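Local coordinates for JSC1_58120g3 ([Leptolyngbya] sp. JSC-1, PDB 6XHG), which binds a linear tetrapyrrole (bilin) chromophore in a GAF domain and is probably a light sensor related to the phytochromes and cyanobacteriochromes, at residues F33-V38 and L144-N149; R37-K42 and G49-E54. All blocks are in the same frame, centred on the assembly; numbering follows the deposited sequence.

Contact 1 (F33-V38 and L144-N149); sequences FGIERV and LSAFQN. With BVX (3-[2-[(~{Z})-[5-[(4-ethenyl-3-methyl-5-oxidanylidene-pyrrol-2-ylidene)methyl]-3-(3-hydroxy-3-oxopropyl)-4-methyl-pyrrol-2-ylidene]methyl]-5-[(~{Z})-(3-ethyl-4-methyl-5-oxidanylidene-pyrrol-2-ylidene)methyl]-4-methyl-1~{H}-pyrrol-3-yl]propanoic acid), chain C.
Arg-37 and Phe-147 form an antiparallel hydrogen-bonded pair that joins the first strand of the hairpin to strand 139-148. Phe-147 N donates to Arg-37 O at 2.8 Å, and Arg-37 N returns a bond to Phe-147 O at 3.0 Å. The arginine leaves the backbone with CG anti to N (chi1 -158°), which takes the chain obliquely across the phenylalanine: Arg-37 CB rests on Phe-147 CB at 4.0 Å, Arg-37 CD meets the ring edge at Phe-147 CD2 at 3.9 Å, and the bend at chi3 then swings the guanidinium past the amide of Asn-149, the two planes 39° apart. Arg-37 NH2 and Asn-149 ND2 are both donors and do not bond to each other; NH1 finds its acceptor in Arg-61 O. Just before the strand, the carboxylate of Glu-36 stacks on the amide of Gln-148. That amide doubles back at chi2 (73°), and its OE1 accepts a weak bond from Glu-36 N at 3.0 Å. Val-38 and Ala-146 point to the other face, where the contacts are apolar: Ala-146 CB meets Ile-35 CD1 at 3.6 Å and the edge of the Phe-33 ring, both from the chain leading into the strand, Val-38 CG1 lies on Leu-144 CD1 at 3.8 Å, and helix 157-178 packs over Phe-33 and Leu-144. On the bilin side, Ser-145 OG donates to the lactam oxygen OB of BVX at 3.0 Å. The sheet thus separates two chemistries, a greasy helix-facing layer and a polar, aromatic one whose serine hydroxyl gives one end of the chromophore a hydrogen bond.

Contact 2 (R37-K42 and G49-E54); sequences RVTIYK and GDFITE. With BVX (3-[2-[(~{Z})-[5-[(4-ethenyl-3-methyl-5-oxidanylidene-pyrrol-2-ylidene)methyl]-3-(3-hydroxy-3-oxopropyl)-4-methyl-pyrrol-2-ylidene]methyl]-5-[(~{Z})-(3-ethyl-4-methyl-5-oxidanylidene-pyrrol-2-ylidene)methyl]-4-methyl-1~{H}-pyrrol-3-yl]propanoic acid), chain C.
Tyr-41 turns the edge of its ring onto the face of Phe-51, with CD2 over the ring centre, in a T-shaped pair whose planes stand 70° apart and whose centroids are 5.4 Å apart. With CG anti to the backbone N (chi1 167°), the tyrosine ring is carried across the neighbouring strand: the ethenyl group of the bilin lies over one face, BVX CAB 3.6 Å from Tyr-41 CG, while Asp-50 N sits over the opposite face. At the phenol end, Tyr-41 CZ presses on Gly-49 CA at 3.3 Å, so close that a CB on this glycine would collide with it. The hydroxyl is hydrogen-bonded to Trp-68 O. The Phe-51 ring meets the same ethenyl group through CE1, 3.4 Å from BVX CBB, and has Thr-39 OG1 at its edge. With an alanine here in place of Tyr-41, lacking ring and hydroxyl, the ethenyl group would probably lose one wall, the Phe-51 face its edge-on partner and Trp-68 O its hydroxyl mate. Beneath the rings the strands form a hairpin with a classic beta bulge: Ile-52 and Thr-53 both face Ile-40, whose O accepts from Ile-52 N at 2.9 Å and only weakly from Thr-53 N at 3.5 Å. The bulged Ile-52 sets CG1 on Lys-42 CB, 3.6 Å away. Toward the far end, Glu-54 OE1 receives Arg-37 NH1 in a salt bridge of 3.0 Å, weak as a hydrogen bond; Leu-63 N and Val-64 N also hold the carboxylate. Apolar and aromatic groups therefore meet the chromophore, whereas the Arg-37 and Glu-54 charges pair with each other away from the ethenyl group, with backbone amides probably stabilising the carboxylate further.

Both contacts use strand 37-43, which lies between strands 139-148 and 49-56 in the GAF sheet; they share Arg-37 and Val-38, and their centres are 11 Å apart. Thr-39 joins them: its N lies 2.9 Å from Ser-145 O, probably a hydrogen bond, and its OG1 is 3.6 Å from Phe-147 CE2, the same hydroxyl oxygen that lies at the edge of the Phe-51 ring, so it touches both rings. Both contacts meet the same end ring of the bilin, contact 1 at the lactam oxygen and contact 2 at the ethenyl group. The bilin is also hydrogen-bonded to Trp-68, Asp-70, Arg-80, Thr-114 and His-117.

Contact 1 (F33-V38 and L144-N149)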
loop_
_atom_site.group_PDB
_atom_site.type_symbol
_atom_site.label_atom_id
_atom_site.label_comp_id
_atom_site.label_asym_id
_atom_site.label_seq_id
_atom_site.Cartn_x
_atom_site.Cartn_y
_atom_site.Cartn_z
ATOM N N PHE A 33 -8.718 -9.567 -1.356
ATOM C CA PHE A 33 -7.841 -9.831 -2.493
ATOM C C PHE A 33 -7.293 -11.250 -2.494
ATOM O O PHE A 33 -6.710 -11.665 -3.502
ATOM C CB PHE A 33 -6.622 -8.893 -2.493
ATOM C CG PHE A 33 -6.903 -7.483 -2.922
ATOM C CD1 PHE A 33 -8.134 -7.110 -3.403
ATOM C CD2 PHE A 33 -5.914 -6.521 -2.828
ATOM C CE1 PHE A 33 -8.378 -5.802 -3.798
ATOM C CE2 PHE A 33 -6.151 -5.218 -3.213
ATOM C CZ PHE A 33 -7.386 -4.857 -3.698
ATOM N N GLY A 34 -7.492 -12.009 -1.416
ATOM C CA GLY A 34 -6.915 -13.334 -1.310
ATOM C C GLY A 34 -5.416 -13.332 -1.525
ATOM O O GLY A 34 -4.897 -14.144 -2.295
ATOM N N ILE A 35 -4.709 -12.434 -0.842
ATOM C CA ILE A 35 -3.267 -12.294 -1.018
ATOM C C ILE A 35 -2.560 -12.541 0.308
ATOM O O ILE A 35 -3.197 -12.857 1.318
ATOM C CB ILE A 35 -2.896 -10.910 -1.576
ATOM C CG1 ILE A 35 -3.420 -9.808 -0.654
ATOM C CG2 ILE A 35 -3.451 -10.744 -2.973
ATOM C CD1 ILE A 35 -3.164 -8.416 -1.170
ATOM N N GLU A 36 -1.236 -12.403 0.308
ATOM C CA GLU A 36 -0.417 -12.864 1.419
ATOM C C GLU A 36 -0.028 -11.770 2.402
ATOM O O GLU A 36 0.316 -12.093 3.544
ATOM C CB GLU A 36 0.841 -13.559 0.889
ATOM C CG GLU A 36 0.530 -14.903 0.251
ATOM C CD GLU A 36 1.588 -15.356 -0.726
ATOM O OE1 GLU A 36 2.416 -14.519 -1.136
ATOM O OE2 GLU A 36 1.590 -16.553 -1.086
ATOM N N ARG A 37 -0.087 -10.493 2.021
ATOM C CA ARG A 37 0.195 -9.482 3.031
ATOM C C ARG A 37 -0.448 -8.162 2.638
ATOM O O ARG A 37 -0.458 -7.799 1.466
ATOM C CB ARG A 37 1.703 -9.289 3.236
ATOM C CG ARG A 37 2.058 -8.678 4.587
ATOM C CD ARG A 37 3.469 -8.107 4.609
ATOM N NE ARG A 37 4.505 -9.102 4.342
ATOM C CZ ARG A 37 5.005 -9.931 5.252
ATOM N NH1 ARG A 37 4.554 -9.908 6.499
ATOM N NH2 ARG A 37 5.951 -10.794 4.912
ATOM N N VAL A 38 -1.014 -7.469 3.623
ATOM C CA VAL A 38 -1.412 -6.075 3.477
ATOM C C VAL A 38 -0.847 -5.309 4.662
ATOM O O VAL A 38 -0.921 -5.776 5.803
ATOM C CB VAL A 38 -2.944 -5.912 3.395
ATOM C CG1 VAL A 38 -3.322 -4.442 3.291
ATOM C CG2 VAL A 38 -3.490 -6.679 2.209
ATOM N N LEU A 144 -0.591 2.511 1.936
ATOM C CA LEU A 144 -1.297 1.244 2.071
ATOM C C LEU A 144 -0.766 0.316 0.992
ATOM O O LEU A 144 -0.865 0.629 -0.199
ATOM C CB LEU A 144 -2.807 1.435 1.934
ATOM C CG LEU A 144 -3.631 0.151 1.835
ATOM C CD1 LEU A 144 -3.578 -0.625 3.141
ATOM C CD2 LEU A 144 -5.069 0.468 1.453
ATOM N N SER A 145 -0.211 -0.823 1.400
ATOM C CA SER A 145 0.452 -1.725 0.469
ATOM C C SER A 145 -0.211 -3.090 0.472
ATOM O O SER A 145 -0.479 -3.658 1.535
ATOM C CB SER A 145 1.939 -1.862 0.812
ATOM O OG SER A 145 2.580 -0.598 0.791
ATOM N N ALA A 146 -0.488 -3.600 -0.722
ATOM C CA ALA A 146 -0.885 -4.985 -0.935
ATOM C C ALA A 146 0.276 -5.752 -1.559
ATOM O O ALA A 146 0.798 -5.346 -2.603
ATOM C CB ALA A 146 -2.122 -5.062 -1.826
ATOM N N PHE A 147 0.680 -6.851 -0.922
ATOM C CA PHE A 147 1.856 -7.618 -1.304
ATOM C C PHE A 147 1.435 -9.056 -1.567
ATOM O O PHE A 147 0.646 -9.637 -0.803
ATOM C CB PHE A 147 2.939 -7.635 -0.205
ATOM C CG PHE A 147 3.581 -6.304 0.073
ATOM C CD1 PHE A 147 4.036 -5.500 -0.958
ATOM C CD2 PHE A 147 3.767 -5.876 1.377
ATOM C CE1 PHE A 147 4.645 -4.287 -0.692
ATOM C CE2 PHE A 147 4.372 -4.662 1.647
ATOM C CZ PHE A 147 4.814 -3.869 0.611
ATOM N N GLN A 148 2.049 -9.650 -2.584
ATOM C CA GLN A 148 2.122 -11.093 -2.742
ATOM C C GLN A 148 3.576 -11.515 -2.593
ATOM O O GLN A 148 4.478 -10.886 -3.157
ATOM C CB GLN A 148 1.579 -11.517 -4.113
ATOM C CG GLN A 148 1.264 -12.998 -4.270
ATOM C CD GLN A 148 0.011 -13.430 -3.526
ATOM O OE1 GLN A 148 -0.330 -12.885 -2.476
ATOM N NE2 GLN A 148 -0.683 -14.417 -4.076
ATOM N N ASN A 149 3.799 -12.581 -1.830
ATOM C CA ASN A 149 5.142 -12.978 -1.432
ATOM C C ASN A 149 5.654 -14.219 -2.144
ATOM O O ASN A 149 6.856 -14.318 -2.396
ATOM C CB ASN A 149 5.183 -13.219 0.081
ATOM C CG ASN A 149 4.840 -11.972 0.876
ATOM O OD1 ASN A 149 4.930 -10.854 0.373
ATOM N ND2 ASN A 149 4.421 -12.164 2.120
HETATM C CHA BVX C . 11.018 4.118 -5.608
HETATM N NA BVX C . 10.301 2.951 -3.410
HETATM C C1A BVX C . 10.035 3.504 -4.610
HETATM C C2A BVX C . 8.674 3.435 -4.810
HETATM C C3A BVX C . 8.117 2.843 -3.716
HETATM C C4A BVX C . 9.148 2.540 -2.838
HETATM C CMA BVX C . 6.621 2.588 -3.561
HETATM C CAA BVX C . 7.933 3.962 -6.038
HETATM C CBA BVX C . 7.576 5.425 -5.756
HETATM C CGA BVX C . 7.876 6.315 -6.963
HETATM O O1A BVX C . 8.250 5.802 -8.052
HETATM O O2A BVX C . 7.744 7.564 -6.868
HETATM C CHB BVX C . 9.119 1.867 -1.453
HETATM N NB BVX C . 7.162 0.477 -1.316
HETATM C C1B BVX C . 8.089 1.325 -0.817
HETATM C C2B BVX C . 7.809 1.511 0.518
HETATM C C3B BVX C . 6.712 0.794 0.829
HETATM C C4B BVX C . 6.300 0.152 -0.316
HETATM C CMB BVX C . 8.603 2.376 1.490
HETATM O OB BVX C . 5.363 -0.568 -0.421
HETATM C CAB BVX C . 6.058 0.734 2.210
HETATM C CBB BVX C . 5.378 -0.325 2.594
HETATM N NC BVX C . 14.979 2.069 -2.463
HETATM C C1C BVX C . 15.620 1.556 -1.376
HETATM C C2C BVX C . 16.963 1.519 -1.655
HETATM C C3C BVX C . 17.143 2.001 -2.898
HETATM C C4C BVX C . 15.910 2.348 -3.403
HETATM C CMC BVX C . 18.063 1.017 -0.721
HETATM O OC BVX C . 15.121 1.200 -0.362
HETATM C CAC BVX C . 18.492 2.135 -3.609
HETATM C CBC BVX C . 18.992 3.574 -3.716
HETATM C CHD BVX C . 15.729 2.851 -4.613
HETATM N ND BVX C . 13.139 3.326 -4.730
HETATM C C1D BVX C . 14.418 3.380 -5.216
HETATM C C2D BVX C . 14.386 4.012 -6.433
HETATM C C3D BVX C . 13.111 4.354 -6.699
HETATM C C4D BVX C . 12.329 3.933 -5.647
HETATM C CMD BVX C . 15.600 4.286 -7.320
HETATM C CAD BVX C . 12.631 5.082 -7.956
HETATM C CBD BVX C . 11.806 4.154 -8.852
HETATM C CGD BVX C . 12.601 2.897 -9.189
HETATM O O1D BVX C . 13.755 2.987 -9.679
HETATM O O2D BVX C . 12.096 1.767 -8.983
HETATM O O HOH W 1 6.121 -9.124 2.503
#

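Contact 2 (R37-K42 and G49-E54)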
loop_
_atom_site.group_PDB
_atom_site.type_symbol
_atom_site.label_atom_id
_atom_site.label_comp_id
_atom_site.label_asym_id
_atom_site.label_seq_id
_atom_site.Cartn_x
_atom_site.Cartn_y
_atom_site.Cartn_z
ATOM N N ARG A 37 -0.087 -10.493 2.021
ATOM C CA ARG A 37 0.195 -9.482 3.031
ATOM C C ARG A 37 -0.448 -8.162 2.638
ATOM O O ARG A 37 -0.458 -7.799 1.466
ATOM C CB ARG A 37 1.703 -9.289 3.236
ATOM C CG ARG A 37 2.058 -8.678 4.587
ATOM C CD ARG A 37 3.469 -8.107 4.609
ATOM N NE ARG A 37 4.505 -9.102 4.342
ATOM C CZ ARG A 37 5.005 -9.931 5.252
ATOM N NH1 ARG A 37 4.554 -9.908 6.499
ATOM N NH2 ARG A 37 5.951 -10.794 4.912
ATOM N N VAL A 38 -1.014 -7.469 3.623
ATOM C CA VAL A 38 -1.412 -6.075 3.477
ATOM C C VAL A 38 -0.847 -5.309 4.662
ATOM O O VAL A 38 -0.921 -5.776 5.803
ATOM C CB VAL A 38 -2.944 -5.912 3.395
ATOM C CG1 VAL A 38 -3.322 -4.442 3.291
ATOM C CG2 VAL A 38 -3.490 -6.679 2.209
ATOM N N THR A 39 -0.260 -4.149 4.387
ATOM C CA THR A 39 0.406 -3.356 5.406
ATOM C C THR A 39 -0.066 -1.912 5.357
ATOM O O THR A 39 -0.430 -1.385 4.298
ATOM C CB THR A 39 1.936 -3.402 5.260
ATOM O OG1 THR A 39 2.318 -2.851 3.994
ATOM C CG2 THR A 39 2.433 -4.826 5.361
ATOM N N ILE A 40 -0.022 -1.280 6.527
ATOM C CA ILE A 40 -0.121 0.165 6.683
ATOM C C ILE A 40 1.232 0.676 7.153
ATOM O O ILE A 40 1.792 0.163 8.130
ATOM C CB ILE A 40 -1.240 0.558 7.661
ATOM C CG1 ILE A 40 -2.602 0.173 7.081
ATOM C CG2 ILE A 40 -1.195 2.047 7.944
ATOM C CD1 ILE A 40 -3.704 0.103 8.112
ATOM N N TYR A 41 1.780 1.644 6.427
ATOM C CA TYR A 41 3.121 2.155 6.659
ATOM C C TYR A 41 3.026 3.657 6.879
ATOM O O TYR A 41 2.385 4.358 6.097
ATOM C CB TYR A 41 3.992 1.786 5.451
ATOM C CG TYR A 41 5.337 2.447 5.292
ATOM C CD1 TYR A 41 5.453 3.686 4.675
ATOM C CD2 TYR A 41 6.499 1.806 5.702
ATOM C CE1 TYR A 41 6.683 4.281 4.498
ATOM C CE2 TYR A 41 7.736 2.394 5.528
ATOM C CZ TYR A 41 7.822 3.632 4.923
ATOM O OH TYR A 41 9.049 4.225 4.746
ATOM N N LYS A 42 3.640 4.147 7.954
ATOM C CA LYS A 42 3.557 5.551 8.341
ATOM C C LYS A 42 4.865 6.255 8.009
ATOM O O LYS A 42 5.940 5.784 8.400
ATOM C CB LYS A 42 3.241 5.679 9.833
ATOM C CG LYS A 42 3.220 7.100 10.365
ATOM C CD LYS A 42 2.783 7.117 11.824
ATOM C CE LYS A 42 2.621 8.535 12.347
ATOM N NZ LYS A 42 2.139 8.550 13.756
ATOM N N GLY A 49 10.034 5.746 6.996
ATOM C CA GLY A 49 8.789 5.323 7.612
ATOM C C GLY A 49 8.888 3.944 8.219
ATOM O O GLY A 49 9.897 3.245 8.086
ATOM N N ASP A 50 7.805 3.568 8.893
ATOM C CA ASP A 50 7.751 2.354 9.692
ATOM C C ASP A 50 6.426 1.639 9.461
ATOM O O ASP A 50 5.386 2.273 9.272
ATOM C CB ASP A 50 7.925 2.664 11.186
ATOM C CG ASP A 50 9.180 3.468 11.469
ATOM O OD1 ASP A 50 10.258 2.856 11.637
ATOM O OD2 ASP A 50 9.087 4.714 11.520
ATOM N N PHE A 51 6.476 0.310 9.482
ATOM C CA PHE A 51 5.271 -0.507 9.386
ATOM C C PHE A 51 4.499 -0.460 10.699
ATOM O O PHE A 51 5.034 -0.813 11.755
ATOM C CB PHE A 51 5.619 -1.947 9.020
ATOM C CG PHE A 51 6.181 -2.096 7.639
ATOM C CD1 PHE A 51 5.335 -2.227 6.551
ATOM C CD2 PHE A 51 7.547 -2.109 7.426
ATOM C CE1 PHE A 51 5.840 -2.359 5.278
ATOM C CE2 PHE A 51 8.060 -2.241 6.151
ATOM C CZ PHE A 51 7.207 -2.367 5.076
ATOM N N ILE A 52 3.242 -0.031 10.636
ATOM C CA ILE A 52 2.407 0.119 11.818
ATOM C C ILE A 52 1.519 -1.100 12.034
ATOM O O ILE A 52 1.386 -1.581 13.158
ATOM C CB ILE A 52 1.568 1.409 11.703
ATOM C CG1 ILE A 52 2.476 2.610 11.448
ATOM C CG2 ILE A 52 0.747 1.627 12.963
ATOM C CD1 ILE A 52 3.527 2.817 12.518
ATOM N N THR A 53 0.900 -1.606 10.971
ATOM C CA THR A 53 -0.051 -2.702 11.075
ATOM C C THR A 53 0.119 -3.600 9.858
ATOM O O THR A 53 0.449 -3.132 8.766
ATOM C CB THR A 53 -1.500 -2.185 11.173
ATOM O OG1 THR A 53 -1.577 -1.191 12.199
ATOM C CG2 THR A 53 -2.454 -3.312 11.532
ATOM N N GLU A 54 -0.120 -4.895 10.049
ATOM C CA GLU A 54 -0.022 -5.838 8.947
ATOM C C GLU A 54 -0.989 -6.987 9.184
ATOM O O GLU A 54 -1.264 -7.368 10.326
ATOM C CB GLU A 54 1.394 -6.412 8.778
ATOM C CG GLU A 54 1.774 -7.455 9.835
ATOM C CD GLU A 54 3.262 -7.758 9.875
ATOM O OE1 GLU A 54 3.831 -8.097 8.818
ATOM O OE2 GLU A 54 3.861 -7.665 10.968
HETATM C CHA BVX C . 11.018 4.118 -5.608
HETATM N NA BVX C . 10.301 2.951 -3.410
HETATM C C1A BVX C . 10.035 3.504 -4.610
HETATM C C2A BVX C . 8.674 3.435 -4.810
HETATM C C3A BVX C . 8.117 2.843 -3.716
HETATM C C4A BVX C . 9.148 2.540 -2.838
HETATM C CMA BVX C . 6.621 2.588 -3.561
HETATM C CAA BVX C . 7.933 3.962 -6.038
HETATM C CBA BVX C . 7.576 5.425 -5.756
HETATM C CGA BVX C . 7.876 6.315 -6.963
HETATM O O1A BVX C . 8.250 5.802 -8.052
HETATM O O2A BVX C . 7.744 7.564 -6.868
HETATM C CHB BVX C . 9.119 1.867 -1.453
HETATM N NB BVX C . 7.162 0.477 -1.316
HETATM C C1B BVX C . 8.089 1.325 -0.817
HETATM C C2B BVX C . 7.809 1.511 0.518
HETATM C C3B BVX C . 6.712 0.794 0.829
HETATM C C4B BVX C . 6.300 0.152 -0.316
HETATM C CMB BVX C . 8.603 2.376 1.490
HETATM O OB BVX C . 5.363 -0.568 -0.421
HETATM C CAB BVX C . 6.058 0.734 2.210
HETATM C CBB BVX C . 5.378 -0.325 2.594
HETATM N NC BVX C . 14.979 2.069 -2.463
HETATM C C1C BVX C . 15.620 1.556 -1.376
HETATM C C2C BVX C . 16.963 1.519 -1.655
HETATM C C3C BVX C . 17.143 2.001 -2.898
HETATM C C4C BVX C . 15.910 2.348 -3.403
HETATM C CMC BVX C . 18.063 1.017 -0.721
HETATM O OC BVX C . 15.121 1.200 -0.362
HETATM C CAC BVX C . 18.492 2.135 -3.609
HETATM C CBC BVX C . 18.992 3.574 -3.716
HETATM C CHD BVX C . 15.729 2.851 -4.613
HETATM N ND BVX C . 13.139 3.326 -4.730
HETATM C C1D BVX C . 14.418 3.380 -5.216
HETATM C C2D BVX C . 14.386 4.012 -6.433
HETATM C C3D BVX C . 13.111 4.354 -6.699
HETATM C C4D BVX C . 12.329 3.933 -5.647
HETATM C CMD BVX C . 15.600 4.286 -7.320
HETATM C CAD BVX C . 12.631 5.082 -7.956
HETATM C CBD BVX C . 11.806 4.154 -8.852
HETATM C CGD BVX C . 12.601 2.897 -9.189
HETATM O O1D BVX C . 13.755 2.987 -9.679
HETATM O O2D BVX C . 12.096 1.767 -8.983
HETATM O O HOH W 2 6.704 6.830 10.951
#